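Local structure of chemotaxis protein CheX (Desulfovibrio desulfuricans subsp. desulfuricans str. G20, 3HM4) at residues Thr15-Val20 / Phe149-Cys154; Ser22-Ile27 / Lys74-Asp79; Val95-Ser100 / Ala117-Ile122. The protein probably dephosphorylates the phosphorylated response regulator CheY, helping to reset the chemotaxis signal, as related CheX phosphatases do. All blocks are in the same frame, centred on the assembly; numbering follows the deposited sequence.

Interaction 1: residues Thr15-Val20 / Phe149-Cys154; sequences TATTNV and FTVEFC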
loop_
_atom_site.group_PDB
_atom_site.type_symbol
_atom_site.label_atom_id
_atom_site.label_comp_id
_atom_site.label_asym_id
_atom_site.label_seq_id
_atom_site.Cartn_x
_atom_site.Cartn_y
_atom_site.Cartn_z
ATOM N N THR A 15 4.423 15.949 12.108
ATOM C CA THR A 15 5.314 17.031 11.685
ATOM C C THR A 15 5.794 16.844 10.249
ATOM O O THR A 15 5.799 17.794 9.477
ATOM C CB THR A 15 6.505 17.165 12.638
ATOM O OG1 THR A 15 6.025 17.511 13.940
ATOM C CG2 THR A 15 7.517 18.217 12.164
ATOM N N ALA A 16 6.192 15.625 9.897
ATOM C CA ALA A 16 6.626 15.373 8.526
ATOM C C ALA A 16 5.505 15.686 7.512
ATOM O O ALA A 16 5.726 16.278 6.466
ATOM C CB ALA A 16 7.110 13.924 8.356
ATOM N N THR A 17 4.301 15.209 7.832
ATOM C CA THR A 17 3.128 15.425 6.964
ATOM C C THR A 17 2.819 16.924 6.798
ATOM O O THR A 17 2.641 17.406 5.681
ATOM C CB THR A 17 1.919 14.655 7.471
ATOM O OG1 THR A 17 2.245 13.266 7.460
ATOM C CG2 THR A 17 0.724 14.866 6.560
ATOM N N THR A 18 2.797 17.617 7.930
ATOM C CA THR A 18 2.535 19.050 7.897
ATOM C C THR A 18 3.582 19.776 7.072
ATOM O O THR A 18 3.236 20.584 6.167
ATOM C CB THR A 18 2.456 19.625 9.342
ATOM O OG1 THR A 18 1.461 18.916 10.105
ATOM C CG2 THR A 18 2.198 21.156 9.334
ATOM N N ASN A 19 4.854 19.464 7.327
ATOM C CA ASN A 19 5.932 20.152 6.609
ATOM C C ASN A 19 5.908 19.856 5.120
ATOM O O ASN A 19 6.050 20.766 4.318
ATOM C CB ASN A 19 7.296 19.807 7.205
ATOM C CG ASN A 19 7.504 20.390 8.597
ATOM O OD1 ASN A 19 6.739 21.244 9.058
ATOM N ND2 ASN A 19 8.535 19.910 9.284
ATOM N N VAL A 20 5.723 18.593 4.732
ATOM C CA VAL A 20 5.714 18.248 3.317
ATOM C C VAL A 20 4.542 18.910 2.577
ATOM O O VAL A 20 4.738 19.498 1.514
ATOM C CB VAL A 20 5.698 16.707 3.093
ATOM C CG1 VAL A 20 5.520 16.382 1.648
ATOM C CG2 VAL A 20 7.023 16.135 3.598
ATOM N N PHE A 149 -7.692 15.537 4.572
ATOM C CA PHE A 149 -7.033 14.248 4.390
ATOM C C PHE A 149 -6.735 13.714 5.783
ATOM O O PHE A 149 -6.766 14.457 6.758
ATOM C CB PHE A 149 -5.763 14.353 3.497
ATOM C CG PHE A 149 -4.603 15.116 4.102
ATOM C CD1 PHE A 149 -3.669 14.447 4.887
ATOM C CD2 PHE A 149 -4.477 16.491 3.957
ATOM C CE1 PHE A 149 -2.590 15.123 5.442
ATOM C CE2 PHE A 149 -3.433 17.154 4.519
ATOM C CZ PHE A 149 -2.481 16.475 5.296
ATOM N N THR A 150 -6.371 12.446 5.831
ATOM C CA THR A 150 -5.983 11.801 7.074
ATOM C C THR A 150 -4.717 10.986 6.856
ATOM O O THR A 150 -4.626 10.285 5.856
ATOM C CB THR A 150 -7.101 10.844 7.593
ATOM O OG1 THR A 150 -8.275 11.618 7.932
ATOM C CG2 THR A 150 -6.706 10.059 8.835
ATOM N N VAL A 151 -3.766 11.072 7.787
ATOM C CA VAL A 151 -2.555 10.252 7.812
ATOM C C VAL A 151 -2.795 9.131 8.797
ATOM O O VAL A 151 -3.365 9.358 9.879
ATOM C CB VAL A 151 -1.315 11.020 8.298
ATOM C CG1 VAL A 151 -0.125 10.064 8.654
ATOM C CG2 VAL A 151 -0.909 12.029 7.257
ATOM N N GLU A 152 -2.392 7.906 8.439
ATOM C CA GLU A 152 -2.493 6.768 9.344
ATOM C C GLU A 152 -1.163 6.067 9.413
ATOM O O GLU A 152 -0.392 6.072 8.433
ATOM C CB GLU A 152 -3.568 5.792 8.880
ATOM C CG GLU A 152 -4.937 6.456 8.743
ATOM C CD GLU A 152 -6.046 5.575 8.301
ATOM O OE1 GLU A 152 -5.758 4.550 7.683
ATOM O OE2 GLU A 152 -7.233 5.988 8.475
ATOM N N PHE A 153 -0.866 5.479 10.557
ATOM C CA PHE A 153 0.331 4.676 10.660
ATOM C C PHE A 153 0.122 3.541 11.628
ATOM O O PHE A 153 -0.790 3.563 12.471
ATOM C CB PHE A 153 1.586 5.504 11.003
ATOM C CG PHE A 153 1.625 6.021 12.404
ATOM C CD1 PHE A 153 1.094 7.286 12.720
ATOM C CD2 PHE A 153 2.182 5.272 13.433
ATOM C CE1 PHE A 153 1.127 7.755 14.028
ATOM C CE2 PHE A 153 2.204 5.753 14.734
ATOM C CZ PHE A 153 1.673 6.976 15.032
ATOM N N CYS A 154 0.973 2.534 11.498
ATOM C CA CYS A 154 0.986 1.431 12.454
ATOM C C CYS A 154 2.406 0.893 12.566
ATOM O O CYS A 154 3.209 1.071 11.649
ATOM C CB CYS A 154 0.039 0.311 12.092
ATOM S SG CYS A 154 0.341 -0.482 10.506
#
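T17, on helix 10-25, sets its methyl CG2 against the side chains of F149 and V151, which are two residues apart and so on the same side of strand 149-155. The methyl arrives at the rim of the F149 ring, close to the ring plane, with T17 CG2 at 3.5 Å from F149 CE1 and 3.8 Å from F149 CZ. T17 therefore meets the edge of the ring. In the conformer given, V151 CG2 also lies at the ring edge, in its plane, and T17 and V151 pass one another running in opposite directions. The 3.3 Å between T17 CG2 and V151 CG2 would be tight, but V151 occupies two conformations, so this closeness is doubtful.

Threonine suits the site because its two branches do different work. With OG1 beside the backbone N (chi1 -61°) and CG2 anti to that N, the hydroxyl can hydrogen-bond back to F13 O one helical turn earlier, while the methyl reaches out to the strand. A buried polar atom is thus satisfied within its own helix, and the surface offered to the sheet is largely apolar. F149 holds CG between its backbone N and carbonyl carbon (chi1 68°), a crowded position that sends the ring toward the helix; it also stacks with F142 of strand 138-143 and meets F64 of strand 58-64.

This is helix-on-sheet packing in the core, with T17 and V151 nearest along the backbones at 7.7 Å between their CA atoms. Strand 149-155 runs antiparallel between strands 138-143 and 58-64, pairing through F149 with F142 and T150 with T63. Around T17 the shell is completed by F142 and by I99 of helix 84-109, which lies alongside helix 10-25.

Interaction 2: residues Ser22-Ile27 / Lys74-Asp79; sequences STMAGI and KAMLGD
A25 and A75 bring together the last turns of helices 10-25 and 66-77, and the shortest polar bond there, G78 N to K74 O at 2.7 Å, closes the end of the second helix. Two helix C-termini thus meet on the helical layer of the CheX fold, each followed by a glycine at the first non-helical position, C'. G26 (phi 62°) has left-handed helical angles, which glycine favours though other residues can adopt them. G78 (phi 112°) is more restricted: a CB there would press on the carbonyl O of L77. The matching bond in the first helix is G26 N to S22 O.

Small residues allow the ends to come close. The CA atoms of A25 and A75 are 4.8 Å apart, a spacing that bulky side chains would not readily permit. The contact has no hydrogen bond of its own. Because both helices end here, their carbonyl-rich termini are neighbours, which would probably make the local potential somewhat negative.

The selenomethionines M24 and M76 fill the side facing helix 84-109, their chains crossing at a slant. M24 bends at chi2 and chi3, bringing its end to M76 and to M98. M76 runs straight at chi2 and turns at chi3, its end also meeting A91 and V95. In the conformer given, M24 O faces the methylene M76 CG at 3.2 Å; M76 has two conformations, so the 3.3 Å between M24 CE and M76 CE is doubtful. Selenium is a label, the native residues probably being methionines, whose flexible unbranched chains can fit between helices. Beyond the turn, buried I27 packs on C68 and V72 of helix 66-77. At the alanine pair, A75 CB lies 3.9 Å from A25 CB and 3.1 Å from A25 O.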
loop_
_atom_site.group_PDB
_atom_site.type_symbol
_atom_site.label_atom_id
_atom_site.label_comp_id
_atom_site.label_asym_id
_atom_site.label_seq_id
_atom_site.Cartn_x
_atom_site.Cartn_y
_atom_site.Cartn_z
ATOM N N SER A 22 2.766 21.534 3.448
ATOM C CA SER A 22 2.984 23.005 3.493
ATOM C C SER A 22 3.925 23.407 2.359
ATOM O O SER A 22 3.593 24.241 1.494
ATOM C CB SER A 22 3.609 23.437 4.828
ATOM O OG SER A 22 2.718 23.301 5.921
ATOM N N THR A 23 5.085 22.775 2.348
ATOM C CA THR A 23 6.135 23.114 1.375
ATOM C C THR A 23 5.769 22.849 -0.048
ATOM O O THR A 23 5.886 23.741 -0.905
ATOM C CB THR A 23 7.419 22.341 1.652
ATOM O OG1 THR A 23 7.870 22.669 2.958
ATOM C CG2 THR A 23 8.492 22.659 0.625
HETATM N N MSE A 24 5.286 21.631 -0.330
HETATM C CA MSE A 24 4.979 21.244 -1.696
HETATM C C MSE A 24 3.701 21.814 -2.287
HETATM O O MSE A 24 3.663 22.056 -3.497
HETATM C CB MSE A 24 4.939 19.698 -1.795
HETATM C CG MSE A 24 6.265 19.045 -1.434
HETATM SE SE MSE A 24 7.809 19.626 -2.415
HETATM C CE MSE A 24 7.386 19.098 -4.232
ATOM N N ALA A 25 2.667 21.986 -1.457
ATOM C CA ALA A 25 1.346 22.388 -1.903
ATOM C C ALA A 25 0.853 23.723 -1.384
ATOM O O ALA A 25 -0.114 24.243 -1.959
ATOM C CB ALA A 25 0.318 21.274 -1.586
ATOM N N GLY A 26 1.414 24.271 -0.307
ATOM C CA GLY A 26 0.963 25.561 0.201
ATOM C C GLY A 26 -0.493 25.598 0.673
ATOM O O GLY A 26 -1.087 26.664 0.810
ATOM N N ILE A 27 -1.045 24.427 1.007
ATOM C CA ILE A 27 -2.443 24.276 1.389
ATOM C C ILE A 27 -2.708 24.512 2.874
ATOM O O ILE A 27 -3.833 24.287 3.305
ATOM C CB ILE A 27 -3.007 22.911 0.882
ATOM C CG1 ILE A 27 -2.347 21.715 1.597
ATOM C CG2 ILE A 27 -2.934 22.812 -0.702
ATOM C CD1 ILE A 27 -3.043 20.410 1.122
ATOM N N LYS A 74 -2.570 20.294 -8.349
ATOM C CA LYS A 74 -2.509 21.619 -8.978
ATOM C C LYS A 74 -1.400 22.482 -8.371
ATOM O O LYS A 74 -0.697 23.235 -9.093
ATOM C CB LYS A 74 -3.865 22.324 -8.905
ATOM C CG LYS A 74 -4.894 21.731 -9.805
ATOM C CD LYS A 74 -6.196 22.494 -9.790
ATOM C CE LYS A 74 -7.166 21.907 -10.786
ATOM N NZ LYS A 74 -8.371 22.748 -10.961
ATOM N N ALA A 75 -1.245 22.452 -7.056
ATOM C CA ALA A 75 -0.190 23.228 -6.390
ATOM C C ALA A 75 1.211 22.781 -6.813
ATOM O O ALA A 75 2.071 23.633 -7.091
ATOM C CB ALA A 75 -0.328 23.179 -4.889
HETATM N N MSE A 76 1.406 21.477 -6.982
HETATM C CA MSE A 76 2.716 20.926 -7.305
HETATM C C MSE A 76 3.100 20.962 -8.761
HETATM O O MSE A 76 4.276 21.169 -9.068
HETATM C CB MSE A 76 2.815 19.499 -6.796
HETATM C CG MSE A 76 2.792 19.515 -5.304
HETATM SE SE MSE A 76 2.823 17.788 -4.585
HETATM C CE MSE A 76 4.695 17.285 -5.040
ATOM N N LEU A 77 2.129 20.756 -9.644
ATOM C CA LEU A 77 2.347 20.692 -11.066
ATOM C C LEU A 77 1.631 21.760 -11.880
ATOM O O LEU A 77 1.922 21.866 -13.077
ATOM C CB LEU A 77 2.031 19.281 -11.551
ATOM C CG LEU A 77 2.875 18.159 -10.917
ATOM C CD1 LEU A 77 2.316 16.760 -11.187
ATOM C CD2 LEU A 77 4.308 18.270 -11.449
ATOM N N GLY A 78 0.817 22.616 -11.252
ATOM C CA GLY A 78 0.137 23.746 -11.929
ATOM C C GLY A 78 -1.381 23.616 -12.037
ATOM O O GLY A 78 -1.920 22.500 -12.162
ATOM N N ASP A 79 -2.059 24.773 -12.009
ATOM C CA ASP A 79 -3.550 24.872 -12.035
ATOM C C ASP A 79 -4.235 24.121 -13.177
ATOM O O ASP A 79 -5.351 23.595 -13.021
ATOM C CB ASP A 79 -4.004 26.347 -12.027
#

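Interaction 3: residues Val95-Ser100 / Ala117-Ile122; sequences VTNMIS and ATPSVI
Apolar packing joins T96 of helix 84-109 to P119 beside the outermost strand of this chain's sheet: T96 CG2 lies 3.8 Å from P119 CB, the two side chains running alongside in opposite directions. With OG1 beside the backbone N (chi1 -53°), T96 bonds V92 O, and CG2, anti to that N, faces P119.

A second kind of contact sets an amide against a ring. N97 crosses P119 at about a right angle, and N97 OD1 comes to 3.2 Å from P119 CD and 3.4 Å from P119 CG. The CD hydrogens, next to the ring nitrogen, are probably slightly polarised, which would suit the oxygen. Proline suits its place, as it brings no N-H to satisfy in a buried spot. CheX relatives carry a functional asparagine on their long helix, and N97 may be its counterpart.

Water makes the polar link: it donates to A117 O at 2.8 Å and lies 2.7 Å from S100 OG, which also bonds R104 NE. S120 to I122 pair with a strand of the second subunit, continuing the sheet across the dimer. With methyl-to-ring contact, an amide oxygen against ring CH groups and one water as its links, the contact depends on shape more than on direct polar bonds.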
loop_
_atom_site.group_PDB
_atom_site.type_symbol
_atom_site.label_atom_id
_atom_site.label_comp_id
_atom_site.label_asym_id
_atom_site.label_seq_id
_atom_site.Cartn_x
_atom_site.Cartn_y
_atom_site.Cartn_z
ATOM N N VAL A 95 5.039 13.289 -2.617
ATOM C CA VAL A 95 4.622 13.686 -1.262
ATOM C C VAL A 95 4.845 12.518 -0.284
ATOM O O VAL A 95 5.370 12.700 0.810
ATOM C CB VAL A 95 3.129 14.138 -1.228
ATOM C CG1 VAL A 95 2.547 14.170 0.211
ATOM C CG2 VAL A 95 3.028 15.504 -1.943
ATOM N N THR A 96 4.440 11.319 -0.711
ATOM C CA THR A 96 4.543 10.150 0.173
ATOM C C THR A 96 5.981 9.723 0.445
ATOM O O THR A 96 6.335 9.403 1.586
ATOM C CB THR A 96 3.682 9.012 -0.360
ATOM O OG1 THR A 96 2.336 9.479 -0.575
ATOM C CG2 THR A 96 3.661 7.811 0.567
ATOM N N ASN A 97 6.811 9.770 -0.607
ATOM C CA ASN A 97 8.250 9.516 -0.432
ATOM C C ASN A 97 8.858 10.517 0.536
ATOM O O ASN A 97 9.673 10.158 1.373
ATOM C CB ASN A 97 8.999 9.551 -1.775
ATOM C CG ASN A 97 9.136 8.188 -2.415
ATOM O OD1 ASN A 97 9.441 7.212 -1.718
ATOM N ND2 ASN A 97 8.969 8.110 -3.715
HETATM N N MSE A 98 8.461 11.786 0.432
HETATM C CA MSE A 98 8.978 12.824 1.308
HETATM C C MSE A 98 8.504 12.678 2.749
HETATM O O MSE A 98 9.301 12.854 3.678
HETATM C CB MSE A 98 8.649 14.219 0.786
HETATM C CG MSE A 98 9.364 14.567 -0.510
HETATM SE SE MSE A 98 8.743 16.254 -1.210
HETATM C CE MSE A 98 9.358 17.386 0.183
ATOM N N ILE A 99 7.230 12.315 2.952
ATOM C CA ILE A 99 6.731 12.070 4.294
ATOM C C ILE A 99 7.507 10.878 4.912
ATOM O O ILE A 99 7.957 10.965 6.045
ATOM C CB ILE A 99 5.209 11.795 4.340
ATOM C CG1 ILE A 99 4.463 13.110 4.028
ATOM C CG2 ILE A 99 4.758 11.226 5.707
ATOM C CD1 ILE A 99 2.967 12.909 3.815
ATOM N N SER A 100 7.667 9.799 4.146
ATOM C CA SER A 100 8.429 8.672 4.635
ATOM C C SER A 100 9.865 9.089 5.034
ATOM O O SER A 100 10.341 8.762 6.131
ATOM C CB SER A 100 8.477 7.582 3.586
ATOM O OG SER A 100 9.323 6.527 4.002
ATOM N N ALA A 117 10.094 1.541 2.110
ATOM C CA ALA A 117 9.801 0.886 0.875
ATOM C C ALA A 117 9.362 1.913 -0.175
ATOM O O ALA A 117 9.345 3.112 0.073
ATOM C CB ALA A 117 8.714 -0.184 1.133
ATOM N N THR A 118 9.024 1.441 -1.360
ATOM C CA THR A 118 8.514 2.340 -2.406
ATOM C C THR A 118 7.000 2.543 -2.178
ATOM O O THR A 118 6.279 1.584 -1.835
ATOM C CB THR A 118 8.788 1.763 -3.818
ATOM O OG1 THR A 118 8.316 0.411 -3.883
ATOM C CG2 THR A 118 10.290 1.827 -4.156
ATOM N N PRO A 119 6.506 3.778 -2.357
ATOM C CA PRO A 119 5.065 3.986 -2.189
ATOM C C PRO A 119 4.225 3.411 -3.323
ATOM O O PRO A 119 4.712 3.150 -4.412
ATOM C CB PRO A 119 4.917 5.528 -2.177
ATOM C CG PRO A 119 6.304 6.038 -1.951
ATOM C CD PRO A 119 7.218 5.053 -2.583
ATOM N N SER A 120 2.937 3.287 -3.017
ATOM C CA SER A 120 1.911 3.030 -4.026
ATOM C C SER A 120 0.812 4.072 -3.856
ATOM O O SER A 120 0.534 4.530 -2.738
ATOM C CB SER A 120 1.300 1.627 -3.949
ATOM O OG SER A 120 2.247 0.634 -4.308
ATOM N N VAL A 121 0.197 4.444 -4.979
ATOM C CA VAL A 121 -0.887 5.414 -5.042
ATOM C C VAL A 121 -2.135 4.709 -5.537
ATOM O O VAL A 121 -2.106 3.978 -6.542
ATOM C CB VAL A 121 -0.540 6.641 -5.918
ATOM C CG1 VAL A 121 -1.780 7.544 -6.016
ATOM C CG2 VAL A 121 0.650 7.386 -5.369
ATOM N N ILE A 122 -3.231 4.901 -4.799
ATOM C CA ILE A 122 -4.508 4.289 -5.062
ATOM C C ILE A 122 -5.508 5.354 -5.496
ATOM O O ILE A 122 -5.609 6.416 -4.883
ATOM C CB ILE A 122 -5.044 3.555 -3.816
ATOM C CG1 ILE A 122 -4.085 2.397 -3.422
ATOM C CG2 ILE A 122 -6.455 2.975 -4.038
ATOM C CD1 ILE A 122 -3.064 2.737 -2.505
HETATM O O HOH W 1 9.953 5.172 1.804
#

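Overall arrangement
Interactions 1 and 3 are buried and bring two different helices onto the same antiparallel sheet, 1 at an inner strand and 3 beside the outermost strand of this chain's sheet, next to the second subunit. Interaction 2 is a surface contact between helix ends. Helix 10-25 serves both 1 and 2, whose centres are about 16 Å apart. Helix 84-109, which carries segment 95-100, touches both of the others: I99 packs on T17, V95 packs on M76, and M98 SE lies 3.7 Å from M24 SE. The chemistry follows the location: methyl against aromatic edge in the core, alanines and selenomethionines at the surface, proline, amide and water in the buried region next to the dimer interface.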